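Local atomic coordinates of replication protein (Sphinx1.76-related DNA, PDB entry 6H24), a protein that probably initiates replication of its plasmid-like DNA, this chain being its N-terminal WH1 winged-helix domain, which is seen here as a dimer. Residues N8-A13 with S94-Q99; A18-R23 with K68-D73; R23-A28 with E126-Y131; T62-L67 with I100-D105. All blocks are in the same frame, centred on the assembly; numbering follows the deposited sequence.

Interaction 1 of 4, residues N8-A13 with S94-Q99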
loop_
_atom_site.group_PDB
_atom_site.type_symbol
_atom_site.label_atom_id
_atom_site.label_comp_id
_atom_site.label_asym_id
_atom_site.label_seq_id
_atom_site.Cartn_x
_atom_site.Cartn_y
_atom_site.Cartn_z
ATOM N N ASN A 8 -7.003 -14.711 10.711
ATOM C CA ASN A 8 -6.134 -15.081 11.820
ATOM C C ASN A 8 -4.840 -14.282 11.799
ATOM O O ASN A 8 -4.383 -13.785 12.835
ATOM C CB ASN A 8 -5.812 -16.573 11.758
ATOM C CG ASN A 8 -6.976 -17.440 12.166
ATOM O OD1 ASN A 8 -7.944 -16.966 12.763
ATOM N ND2 ASN A 8 -6.883 -18.727 11.861
ATOM N N ALA A 9 -4.209 -14.184 10.627
ATOM C CA ALA A 9 -2.942 -13.466 10.532
ATOM C C ALA A 9 -3.123 -11.996 10.883
ATOM O O ALA A 9 -2.291 -11.409 11.588
ATOM C CB ALA A 9 -2.350 -13.620 9.132
ATOM N N LEU A 10 -4.194 -11.377 10.386
ATOM C CA LEU A 10 -4.421 -9.961 10.660
ATOM C C LEU A 10 -4.728 -9.730 12.136
ATOM O O LEU A 10 -4.239 -8.763 12.734
ATOM C CB LEU A 10 -5.554 -9.435 9.783
ATOM C CG LEU A 10 -5.819 -7.935 9.909
ATOM C CD1 LEU A 10 -4.589 -7.172 9.433
ATOM C CD2 LEU A 10 -7.046 -7.509 9.128
ATOM N N MET A 11 -5.550 -10.594 12.743
ATOM C CA MET A 11 -5.887 -10.411 14.149
ATOM C C MET A 11 -4.660 -10.580 15.038
ATOM O O MET A 11 -4.468 -9.821 15.996
ATOM C CB MET A 11 -6.981 -11.398 14.563
ATOM C CG MET A 11 -8.333 -11.202 13.884
ATOM S SD MET A 11 -8.992 -9.520 14.002
ATOM C CE MET A 11 -8.860 -8.994 12.293
ATOM N N ASN A 12 -3.806 -11.560 14.733
ATOM C CA ASN A 12 -2.582 -11.718 15.507
ATOM C C ASN A 12 -1.685 -10.499 15.337
ATOM O O ASN A 12 -1.066 -10.031 16.300
ATOM C CB ASN A 12 -1.853 -12.992 15.088
ATOM C CG ASN A 12 -2.379 -14.223 15.803
ATOM O OD1 ASN A 12 -2.380 -14.288 17.031
ATOM N ND2 ASN A 12 -2.818 -15.212 15.034
ATOM N N ALA A 13 -1.601 -9.968 14.115
ATOM C CA ALA A 13 -0.810 -8.763 13.887
ATOM C C ALA A 13 -1.421 -7.549 14.580
ATOM O O ALA A 13 -0.696 -6.626 14.973
ATOM C CB ALA A 13 -0.675 -8.512 12.383
ATOM N N SER A 94 1.511 -7.974 3.044
ATOM C CA SER A 94 0.618 -6.844 2.827
ATOM C C SER A 94 0.903 -5.742 3.833
ATOM O O SER A 94 1.364 -6.003 4.944
ATOM C CB SER A 94 -0.872 -7.254 2.957
ATOM O OG SER A 94 -1.747 -6.147 2.778
ATOM N N ARG A 95 0.631 -4.507 3.420
ATOM C CA ARG A 95 0.532 -3.385 4.331
ATOM C C ARG A 95 -0.844 -3.353 4.994
ATOM O O ARG A 95 -1.784 -4.024 4.560
ATOM C CB ARG A 95 0.766 -2.067 3.589
ATOM C CG ARG A 95 2.168 -1.899 3.000
ATOM C CD ARG A 95 3.221 -1.962 4.073
ATOM N NE ARG A 95 4.560 -1.730 3.536
ATOM C CZ ARG A 95 5.660 -1.732 4.261
ATOM N NH1 ARG A 95 5.610 -1.921 5.576
ATOM N NH2 ARG A 95 6.833 -1.521 3.677
ATOM N N TRP A 96 -0.951 -2.558 6.062
ATOM C CA TRP A 96 -2.259 -2.182 6.594
ATOM C C TRP A 96 -2.875 -1.055 5.768
ATOM O O TRP A 96 -4.065 -1.096 5.437
ATOM C CB TRP A 96 -2.130 -1.730 8.054
ATOM C CG TRP A 96 -1.889 -2.824 9.027
ATOM C CD1 TRP A 96 -0.724 -3.505 9.224
ATOM C CD2 TRP A 96 -2.825 -3.344 9.984
ATOM N NE1 TRP A 96 -0.878 -4.426 10.233
ATOM C CE2 TRP A 96 -2.160 -4.349 10.715
ATOM C CE3 TRP A 96 -4.154 -3.051 10.294
ATOM C CZ2 TRP A 96 -2.784 -5.074 11.727
ATOM C CZ3 TRP A 96 -4.772 -3.773 11.298
ATOM C CH2 TRP A 96 -4.087 -4.769 12.007
ATOM N N VAL A 97 -2.070 -0.053 5.423
ATOM C CA VAL A 97 -2.499 1.109 4.659
ATOM C C VAL A 97 -1.501 1.332 3.523
ATOM O O VAL A 97 -0.295 1.124 3.692
ATOM C CB VAL A 97 -2.610 2.363 5.556
ATOM C CG1 VAL A 97 -3.767 2.244 6.534
ATOM C CG2 VAL A 97 -1.302 2.588 6.333
ATOM N N SER A 98 -2.010 1.724 2.358
ATOM C CA SER A 98 -1.168 2.011 1.206
ATOM C C SER A 98 -0.721 3.463 1.149
ATOM O O SER A 98 0.235 3.779 0.421
ATOM C CB SER A 98 -1.920 1.681 -0.085
ATOM O OG SER A 98 -3.146 2.392 -0.144
ATOM N N GLN A 99 -1.388 4.350 1.886
ATOM C CA GLN A 99 -1.210 5.785 1.750
ATOM C C GLN A 99 -1.683 6.448 3.029
ATOM O O GLN A 99 -2.702 6.042 3.594
ATOM C CB GLN A 99 -2.019 6.326 0.558
ATOM C CG GLN A 99 -1.825 7.804 0.223
ATOM C CD GLN A 99 -2.729 8.266 -0.907
ATOM O OE1 GLN A 99 -3.500 9.223 -0.761
ATOM N NE2 GLN A 99 -2.654 7.582 -2.033
#
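In the winged-helix WH1 domain of this replication protein, Leu10 of the N-terminal helix 2-14 packs over the indole of Trp96, which sits at the break between strand 88-95 and strand 97-103. The two side chains cross obliquely. Leu10 turns its CG anti to the backbone N (chi1 -176°), and this swing carries the CD1 branch across the gap. CD1 settles 3.7 Å from the centroid of the six-membered ring of Trp96, only 17° off the ring normal, which makes a clear CH-pi contact over one face. Its nearest ring neighbours lie on the outer side of the indole, Leu10 CD1 being 3.6 Å from Trp96 CH2. One helical turn further on, Ala13 meets the same ring at its edge: Ala13 C is 4.0 Å from Trp96 CZ2, and its methyl, CB, lies 4.1 Å from that atom too. A small residue suits this position, because the rim of the indole comes right up to the helix backbone. Phe79 adds an edge-to-face ring contact to Trp96, while Ser94 and Gln99 pair with a strand of the second subunit, so that the tryptophan stands between two residues that carry the sheet across the dimer interface. No hydrogen bond joins the helix to the tryptophan, so their attraction rests on dispersion and on the fit of one methyl of a branched side chain against an aromatic face, forces suited to a buried, apolar site.

Interaction 2 of 4, residues A18-R23 with K68-D73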
loop_
_atom_site.group_PDB
_atom_site.type_symbol
_atom_site.label_atom_id
_atom_site.label_comp_id
_atom_site.label_asym_id
_atom_site.label_seq_id
_atom_site.Cartn_x
_atom_site.Cartn_y
_atom_site.Cartn_z
ATOM N N ALA A 18 -0.335 0.098 18.538
ATOM C CA ALA A 18 -0.601 0.919 19.709
ATOM C C ALA A 18 -2.074 1.320 19.764
ATOM O O ALA A 18 -2.797 1.283 18.762
ATOM C CB ALA A 18 0.287 2.166 19.697
ATOM N N LEU A 19 -2.519 1.706 20.966
ATOM C CA LEU A 19 -3.908 2.115 21.141
ATOM C C LEU A 19 -4.280 3.234 20.173
ATOM O O LEU A 19 -5.370 3.223 19.596
ATOM C CB LEU A 19 -4.147 2.558 22.584
ATOM C CG LEU A 19 -5.551 3.042 22.947
ATOM C CD1 LEU A 19 -6.591 1.957 22.718
ATOM C CD2 LEU A 19 -5.585 3.528 24.394
ATOM N N VAL A 20 -3.386 4.210 19.978
ATOM C CA VAL A 20 -3.735 5.331 19.110
ATOM C C VAL A 20 -3.931 4.852 17.674
ATOM O O VAL A 20 -4.754 5.405 16.932
ATOM C CB VAL A 20 -2.677 6.446 19.185
ATOM C CG1 VAL A 20 -1.322 5.949 18.705
ATOM C CG2 VAL A 20 -3.158 7.656 18.390
ATOM N N GLU A 21 -3.184 3.830 17.255
ATOM C CA GLU A 21 -3.355 3.289 15.911
ATOM C C GLU A 21 -4.683 2.553 15.785
ATOM O O GLU A 21 -5.352 2.640 14.751
ATOM C CB GLU A 21 -2.203 2.353 15.572
ATOM C CG GLU A 21 -0.838 3.005 15.452
ATOM C CD GLU A 21 0.235 1.953 15.315
ATOM O OE1 GLU A 21 0.901 1.640 16.326
ATOM O OE2 GLU A 21 0.394 1.416 14.197
ATOM N N GLN A 22 -5.065 1.809 16.826
ATOM C CA GLN A 22 -6.377 1.176 16.852
ATOM C C GLN A 22 -7.484 2.214 16.761
ATOM O O GLN A 22 -8.463 2.030 16.026
ATOM C CB GLN A 22 -6.533 0.348 18.127
ATOM C CG GLN A 22 -5.525 -0.771 18.241
ATOM C CD GLN A 22 -5.754 -1.638 19.455
ATOM O OE1 GLN A 22 -6.720 -1.454 20.195
ATOM N NE2 GLN A 22 -4.863 -2.598 19.668
ATOM N N ARG A 23 -7.336 3.321 17.486
ATOM C CA ARG A 23 -8.355 4.359 17.471
ATOM C C ARG A 23 -8.365 5.108 16.146
ATOM O O ARG A 23 -9.434 5.510 15.670
ATOM C CB ARG A 23 -8.135 5.306 18.649
ATOM C CG ARG A 23 -8.502 4.655 19.973
ATOM C CD ARG A 23 -8.140 5.529 21.142
ATOM N NE ARG A 23 -8.693 5.029 22.395
ATOM C CZ ARG A 23 -8.400 5.540 23.585
ATOM N NH1 ARG A 23 -7.543 6.547 23.674
ATOM N NH2 ARG A 23 -8.948 5.037 24.682
ATOM N N LYS A 68 -1.306 12.113 13.799
ATOM C CA LYS A 68 -0.261 12.235 12.790
ATOM C C LYS A 68 0.819 11.185 13.001
ATOM O O LYS A 68 1.251 10.515 12.052
ATOM C CB LYS A 68 0.315 13.649 12.865
ATOM C CG LYS A 68 1.230 14.059 11.749
ATOM C CD LYS A 68 1.374 15.570 11.780
ATOM C CE LYS A 68 2.584 16.025 11.002
ATOM N NZ LYS A 68 2.833 17.489 11.138
ATOM N N ASP A 69 1.262 11.018 14.250
ATOM C CA ASP A 69 2.276 10.017 14.562
ATOM C C ASP A 69 1.744 8.597 14.404
ATOM O O ASP A 69 2.486 7.698 13.998
ATOM C CB ASP A 69 2.809 10.239 15.979
ATOM C CG ASP A 69 3.683 11.475 16.084
ATOM O OD1 ASP A 69 3.750 12.066 17.181
ATOM O OD2 ASP A 69 4.275 11.874 15.061
ATOM N N ALA A 70 0.469 8.364 14.744
ATOM C CA ALA A 70 -0.114 7.033 14.577
ATOM C C ALA A 70 -0.173 6.632 13.106
ATOM O O ALA A 70 0.034 5.460 12.766
ATOM C CB ALA A 70 -1.515 6.995 15.182
ATOM N N CYS A 71 -0.462 7.590 12.222
ATOM C CA CYS A 71 -0.449 7.309 10.787
ATOM C C CYS A 71 0.904 6.766 10.351
ATOM O O CYS A 71 0.985 5.755 9.642
ATOM C CB CYS A 71 -0.789 8.577 10.003
ATOM S SG CYS A 71 -2.553 8.990 10.007
ATOM N N LYS A 72 1.984 7.429 10.763
ATOM C CA LYS A 72 3.316 6.982 10.374
ATOM C C LYS A 72 3.610 5.592 10.924
ATOM O O LYS A 72 4.165 4.739 10.219
ATOM C CB LYS A 72 4.362 7.984 10.860
ATOM N N ASP A 73 3.260 5.346 12.183
ATOM C CA ASP A 73 3.536 4.047 12.788
ATOM C C ASP A 73 2.759 2.939 12.083
ATOM O O ASP A 73 3.294 1.855 11.823
ATOM C CB ASP A 73 3.190 4.093 14.280
ATOM C CG ASP A 73 4.142 4.972 15.084
ATOM O OD1 ASP A 73 5.139 5.475 14.515
ATOM O OD2 ASP A 73 3.885 5.168 16.292
HETATM O O HOH W 1 2.209 3.706 17.492
#
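Val20 places CG1 between its own backbone N and carbonyl carbon (chi1 62°) and CG2 anti to the N, so that both methyls face Ala70; Glu21, with CG anti to its carbonyl carbon (chi1 -66°) and an extended chain beyond, reaches on to Asp73. Ala70 CB is gripped evenly, 3.7 Å from Val20 CG1 and 3.7 Å from Val20 CG2. Nearby, the aliphatic part of Glu21 lies along the same residue, its CG 3.7 Å from Ala70 O. Alanine suits this place because a larger side chain would run into the valine methyls. The axes of helix segments 19-23 and 68-73 pass 8.9 Å apart at closest and cross at -93°, nearly perpendicular. They belong to the helical core of the winged helix, in which helix 60-75 probably takes the place of the second helix of the helix-turn-helix. Further along, two carboxylates come near each other without touching, Glu21 and Asp73 crossing at about a right angle. A water reconciles these like charges by donating to both, to Glu21 OE1 at 2.7 Å and to Asp73 OD2 at 2.5 Å. OE1 also accepts the N-H of the N-cap residue, Ala18 N lying 3.0 Å from Glu21 OE1 and above the carboxylate plane; this is one half of a capping box, the alanine having no side-chain group to return the bond. The other oxygen, OE2, forms a salt bridge with Arg77. With an alanine at Glu21, Arg77 would probably be left without this carboxylate and the N-H of Ala18 without its acceptor. Asp73 also packs its CB 3.8 Å from Glu21 CD.

Interaction 3 of 4, residues R23-A28 with E126-Y131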
loop_
_atom_site.group_PDB
_atom_site.type_symbol
_atom_site.label_atom_id
_atom_site.label_comp_id
_atom_site.label_asym_id
_atom_site.label_seq_id
_atom_site.Cartn_x
_atom_site.Cartn_y
_atom_site.Cartn_z
ATOM N N ARG A 23 -7.336 3.321 17.486
ATOM C CA ARG A 23 -8.355 4.359 17.471
ATOM C C ARG A 23 -8.365 5.108 16.146
ATOM O O ARG A 23 -9.434 5.510 15.670
ATOM C CB ARG A 23 -8.135 5.306 18.649
ATOM C CG ARG A 23 -8.502 4.655 19.973
ATOM C CD ARG A 23 -8.140 5.529 21.142
ATOM N NE ARG A 23 -8.693 5.029 22.395
ATOM C CZ ARG A 23 -8.400 5.540 23.585
ATOM N NH1 ARG A 23 -7.543 6.547 23.674
ATOM N NH2 ARG A 23 -8.948 5.037 24.682
ATOM N N LEU A 24 -7.197 5.311 15.535
ATOM C CA LEU A 24 -7.163 5.892 14.197
ATOM C C LEU A 24 -8.032 5.074 13.245
ATOM O O LEU A 24 -8.835 5.624 12.478
ATOM C CB LEU A 24 -5.722 5.962 13.698
ATOM C CG LEU A 24 -5.519 6.315 12.225
ATOM C CD1 LEU A 24 -5.946 7.737 11.936
ATOM C CD2 LEU A 24 -4.056 6.124 11.854
ATOM N N ILE A 25 -7.872 3.750 13.276
ATOM C CA ILE A 25 -8.648 2.878 12.394
ATOM C C ILE A 25 -10.132 2.949 12.736
ATOM O O ILE A 25 -10.983 3.080 11.845
ATOM C CB ILE A 25 -8.108 1.437 12.463
ATOM C CG1 ILE A 25 -6.741 1.362 11.784
ATOM C CG2 ILE A 25 -9.083 0.452 11.816
ATOM C CD1 ILE A 25 -6.018 0.050 12.025
ATOM N N LEU A 26 -10.467 2.854 14.028
ATOM C CA LEU A 26 -11.869 2.925 14.436
ATOM C C LEU A 26 -12.492 4.245 13.994
ATOM O O LEU A 26 -13.633 4.276 13.515
ATOM C CB LEU A 26 -11.995 2.752 15.955
ATOM N N LEU A 27 -11.761 5.349 14.155
ATOM C CA LEU A 27 -12.302 6.650 13.784
ATOM C C LEU A 27 -12.525 6.749 12.281
ATOM O O LEU A 27 -13.512 7.346 11.838
ATOM C CB LEU A 27 -11.358 7.759 14.253
ATOM C CG LEU A 27 -11.261 7.966 15.762
ATOM C CD1 LEU A 27 -10.050 8.842 16.059
ATOM C CD2 LEU A 27 -12.532 8.580 16.324
ATOM N N ALA A 28 -11.598 6.219 11.476
ATOM C CA ALA A 28 -11.792 6.232 10.030
ATOM C C ALA A 28 -13.078 5.503 9.662
ATOM O O ALA A 28 -13.829 5.955 8.788
ATOM C CB ALA A 28 -10.585 5.611 9.323
ATOM N N GLU A 126 -14.597 -4.758 15.348
ATOM C CA GLU A 126 -14.916 -5.605 16.495
ATOM C C GLU A 126 -13.705 -5.763 17.404
ATOM O O GLU A 126 -13.804 -5.617 18.628
ATOM C CB GLU A 126 -15.388 -6.984 16.018
ATOM C CG GLU A 126 -16.679 -6.964 15.213
ATOM C CD GLU A 126 -16.985 -8.292 14.534
ATOM O OE1 GLU A 126 -16.253 -9.279 14.763
ATOM O OE2 GLU A 126 -17.966 -8.346 13.762
ATOM N N GLN A 127 -12.543 -6.037 16.806
ATOM C CA GLN A 127 -11.322 -6.266 17.567
ATOM C C GLN A 127 -10.960 -5.060 18.422
ATOM O O GLN A 127 -10.476 -5.207 19.550
ATOM C CB GLN A 127 -10.185 -6.582 16.586
ATOM C CG GLN A 127 -8.884 -7.016 17.222
ATOM C CD GLN A 127 -8.884 -8.481 17.592
ATOM O OE1 GLN A 127 -9.943 -9.099 17.734
ATOM N NE2 GLN A 127 -7.693 -9.052 17.747
ATOM N N PHE A 128 -11.142 -3.865 17.875
ATOM C CA PHE A 128 -10.685 -2.626 18.486
ATOM C C PHE A 128 -11.711 -1.923 19.360
ATOM O O PHE A 128 -11.328 -1.047 20.141
ATOM C CB PHE A 128 -10.201 -1.681 17.382
ATOM C CG PHE A 128 -8.970 -2.166 16.653
ATOM C CD1 PHE A 128 -8.128 -3.115 17.216
ATOM C CD2 PHE A 128 -8.678 -1.692 15.390
ATOM C CE1 PHE A 128 -6.999 -3.557 16.538
ATOM C CE2 PHE A 128 -7.554 -2.133 14.710
ATOM C CZ PHE A 128 -6.720 -3.068 15.282
ATOM N N THR A 129 -12.998 -2.242 19.240
ATOM C CA THR A 129 -13.987 -1.560 20.059
ATOM C C THR A 129 -13.817 -1.944 21.520
ATOM O O THR A 129 -13.742 -3.130 21.861
ATOM C CB THR A 129 -15.410 -1.897 19.614
ATOM O OG1 THR A 129 -15.620 -1.450 18.272
ATOM C CG2 THR A 129 -16.420 -1.214 20.538
ATOM N N GLN A 130 -13.765 -0.938 22.377
ATOM C CA GLN A 130 -13.683 -1.138 23.811
ATOM C C GLN A 130 -14.965 -0.628 24.443
ATOM O O GLN A 130 -15.628 0.269 23.914
ATOM C CB GLN A 130 -12.475 -0.420 24.410
ATOM C CG GLN A 130 -11.157 -1.056 24.025
ATOM C CD GLN A 130 -9.978 -0.181 24.374
ATOM O OE1 GLN A 130 -10.144 0.931 24.879
ATOM N NE2 GLN A 130 -8.776 -0.670 24.098
ATOM N N TYR A 131 -15.319 -1.228 25.564
ATOM C CA TYR A 131 -16.560 -0.902 26.234
ATOM C C TYR A 131 -16.299 -0.360 27.630
ATOM O O TYR A 131 -17.131 0.358 28.189
ATOM C CB TYR A 131 -17.447 -2.144 26.272
ATOM C CG TYR A 131 -17.647 -2.758 24.899
ATOM C CD1 TYR A 131 -18.677 -2.329 24.070
ATOM C CD2 TYR A 131 -16.806 -3.757 24.427
ATOM C CE1 TYR A 131 -18.866 -2.880 22.813
ATOM C CE2 TYR A 131 -16.988 -4.314 23.173
ATOM C CZ TYR A 131 -18.023 -3.873 22.370
ATOM O OH TYR A 131 -18.205 -4.423 21.118
#
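Ile25 and Phe128 join two helices of the WH1 winged-helix domain, the long helix 19-34 and the C-terminal helix 121-128, whose last residue is the phenylalanine. The apolar contact carries most of this junction. Ile25 offers two branches to one rim of the ring: CD1, at the end of the longer arm, is 3.8 Å from Phe128 CE2 and close to the ring plane, while CG2 stands 4.2 Å from Phe128 CD2. With Phe128 CG anti to its carbonyl carbon (chi1 -66°), the ring leaves the helix end and turns its edge to Ile25. A branched residue suits the facing position, since two methyl groups span the ring edge where a single one would meet it at one point. Leu17, in the loop before helix 19-34, touches both partners, and Ile25 also packs on Trp96 and Phe113.

Polar groups approach each other only loosely. Beyond Phe128 the chain leaves the helix at Thr129, whose OG1 bonds back to Glu125 O, and continues as an extended tail. There the exposed Gln130 faces Arg23, whose CB points away from the tail although the end of its extended chain comes nearer. The guanidinium carries Leu19 CD2 over one face, and the amide oxygen lies near it without a hydrogen bond, Arg23 NH2 being 4.3 Å from Gln130 OE1.

Interaction 4 of 4, residues T62-L67 with I100-D105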
loop_
_atom_site.group_PDB
_atom_site.type_symbol
_atom_site.label_atom_id
_atom_site.label_comp_id
_atom_site.label_asym_id
_atom_site.label_seq_id
_atom_site.Cartn_x
_atom_site.Cartn_y
_atom_site.Cartn_z
ATOM N N THR A 62 -2.854 17.579 22.237
ATOM C CA THR A 62 -1.977 16.573 21.653
ATOM C C THR A 62 -2.706 15.623 20.716
ATOM O O THR A 62 -2.071 14.722 20.160
ATOM C CB THR A 62 -1.302 15.746 22.757
ATOM O OG1 THR A 62 -2.302 15.157 23.599
ATOM C CG2 THR A 62 -0.376 16.612 23.594
ATOM N N ALA A 63 -4.008 15.824 20.492
ATOM C CA ALA A 63 -4.798 14.836 19.764
ATOM C C ALA A 63 -4.362 14.751 18.309
ATOM O O ALA A 63 -4.153 13.655 17.779
ATOM C CB ALA A 63 -6.285 15.181 19.857
ATOM N N TYR A 64 -4.189 15.897 17.648
ATOM C CA TYR A 64 -3.803 15.866 16.244
ATOM C C TYR A 64 -2.416 15.257 16.063
ATOM O O TYR A 64 -2.222 14.381 15.217
ATOM C CB TYR A 64 -3.855 17.262 15.637
ATOM C CG TYR A 64 -3.261 17.320 14.247
ATOM C CD1 TYR A 64 -3.805 16.581 13.210
ATOM C CD2 TYR A 64 -2.145 18.097 13.980
ATOM C CE1 TYR A 64 -3.260 16.628 11.935
ATOM C CE2 TYR A 64 -1.592 18.153 12.710
ATOM C CZ TYR A 64 -2.156 17.412 11.692
ATOM O OH TYR A 64 -1.618 17.458 10.427
ATOM N N GLN A 65 -1.434 15.702 16.855
ATOM C CA GLN A 65 -0.094 15.136 16.726
ATOM C C GLN A 65 -0.112 13.630 16.963
ATOM O O GLN A 65 0.597 12.876 16.286
ATOM C CB GLN A 65 0.871 15.815 17.696
ATOM C CG GLN A 65 2.331 15.457 17.451
ATOM C CD GLN A 65 2.839 15.981 16.110
ATOM O OE1 GLN A 65 2.676 17.159 15.790
ATOM N NE2 GLN A 65 3.440 15.103 15.321
ATOM N N ALA A 66 -0.914 13.172 17.932
ATOM C CA ALA A 66 -1.027 11.741 18.187
ATOM C C ALA A 66 -1.525 11.001 16.954
ATOM O O ALA A 66 -0.989 9.945 16.596
ATOM C CB ALA A 66 -1.974 11.497 19.363
ATOM N N LEU A 67 -2.535 11.549 16.282
ATOM C CA LEU A 67 -3.033 10.938 15.055
ATOM C C LEU A 67 -1.984 10.976 13.951
ATOM O O LEU A 67 -1.782 9.986 13.237
ATOM C CB LEU A 67 -4.289 11.667 14.596
ATOM C CG LEU A 67 -5.562 11.496 15.411
ATOM C CD1 LEU A 67 -6.608 12.377 14.774
ATOM C CD2 LEU A 67 -6.002 10.043 15.447
ATOM N N ILE A 100 -0.962 7.487 3.451
ATOM C CA ILE A 100 -1.365 8.324 4.578
ATOM C C ILE A 100 -1.170 9.782 4.190
ATOM O O ILE A 100 -0.447 10.111 3.248
ATOM C CB ILE A 100 -0.563 8.001 5.855
ATOM C CG1 ILE A 100 0.941 8.189 5.604
ATOM C CG2 ILE A 100 -0.871 6.586 6.324
ATOM C CD1 ILE A 100 1.808 8.046 6.833
ATOM N N GLY A 101 -1.809 10.664 4.944
ATOM C CA GLY A 101 -1.661 12.086 4.707
ATOM C C GLY A 101 -2.078 12.866 5.927
ATOM O O GLY A 101 -2.878 12.401 6.742
ATOM N N TYR A 102 -1.538 14.071 6.041
ATOM C CA TYR A 102 -1.924 14.945 7.137
ATOM C C TYR A 102 -2.020 16.382 6.663
ATOM O O TYR A 102 -1.243 16.832 5.810
ATOM C CB TYR A 102 -0.937 14.848 8.310
ATOM C CG TYR A 102 0.460 15.285 7.964
ATOM C CD1 TYR A 102 0.814 16.624 8.000
ATOM C CD2 TYR A 102 1.432 14.357 7.627
ATOM C CE1 TYR A 102 2.101 17.035 7.682
ATOM C CE2 TYR A 102 2.721 14.750 7.320
ATOM C CZ TYR A 102 3.047 16.089 7.347
ATOM O OH TYR A 102 4.333 16.485 7.040
ATOM N N MET A 103 -2.968 17.104 7.265
ATOM C CA MET A 103 -3.191 18.526 7.011
ATOM C C MET A 103 -3.075 19.275 8.337
ATOM O O MET A 103 -4.014 19.268 9.143
ATOM C CB MET A 103 -4.557 18.757 6.384
ATOM C CG MET A 103 -4.744 18.091 5.046
ATOM S SD MET A 103 -6.410 18.339 4.418
ATOM C CE MET A 103 -6.398 20.113 4.185
ATOM N N ASP A 104 -1.943 19.939 8.548
ATOM C CA ASP A 104 -1.712 20.637 9.805
ATOM C C ASP A 104 -2.750 21.724 10.050
ATOM O O ASP A 104 -3.147 21.961 11.199
ATOM C CB ASP A 104 -0.314 21.246 9.804
ATOM C CG ASP A 104 0.776 20.208 9.949
ATOM O OD1 ASP A 104 0.472 19.040 10.259
ATOM O OD2 ASP A 104 1.954 20.566 9.723
ATOM N N ASP A 105 -3.156 22.441 9.000
ATOM C CA ASP A 105 -3.995 23.620 9.195
ATOM C C ASP A 105 -5.417 23.268 9.630
ATOM O O ASP A 105 -6.091 24.115 10.230
ATOM C CB ASP A 105 -4.015 24.464 7.918
ATOM C CG ASP A 105 -2.706 25.210 7.694
ATOM O OD1 ASP A 105 -1.793 25.089 8.542
ATOM O OD2 ASP A 105 -2.589 25.917 6.672
#
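Tyr102, near the end of strand 97-103, is the first residue of its segment to meet Tyr64 of helix 60-75, its CB lying 3.4 Å from Tyr64 OH. Its ring makes a cation-pi contact with Lys68. At Met103 it is the backbone that faces the helix, Tyr64 OH being 3.1 Å from Met103 C, while the side chain sets out away from it. Asp104 then closes the contact: Tyr64 OH donates to Asp104 OD1 at 2.6 Å, a short bond made on the anti lone pair, away from the other carboxylate oxygen. The acceptor lies at the ring edge and in its plane, while ring and carboxylate planes stand 84° apart. Tyr64 reaches this far because its CG is anti to the backbone N (chi1 171°), which sends the phenol toward the strand end. A tyrosine suits the place, its ring spanning the gap to the strand and its hydroxyl ending at the carboxylate. OD1 also forms a salt bridge with Lys68, and so is held by a neutral donor and by a charged one, which would probably stabilise its negative charge. A phenylalanine at Tyr64 would probably keep the ring packing but take the phenol donor from Asp104 OD1, leaving Lys68 to hold that oxygen. Around this corner, Tyr64 leans on Ala49 of helix 49-56 and on Val109 of strand 108-113, and Ile100, Gly101 and Tyr102 pair with a strand of the second subunit, carrying the sheet across the dimer interface.

Interaction 1 is the buried contact and is wholly apolar; the other three run from buried residues out to exposed ones and bring in polar groups there. Interactions 2 and 3 both use helix 19-34 and share Arg23, so that one helix meets helix 60-75 and the C-terminal helix. Helix 60-75 in turn serves interactions 2 and 4, bound together by the salt bridge from Lys68 to Asp104. Interactions 1 and 4 use strand 97-103 with centres about 22 Å apart, on opposite sides of the chain's centre, and both touch the second subunit. Trp96 and Ile25 pack together, joining interaction 1 to interaction 3.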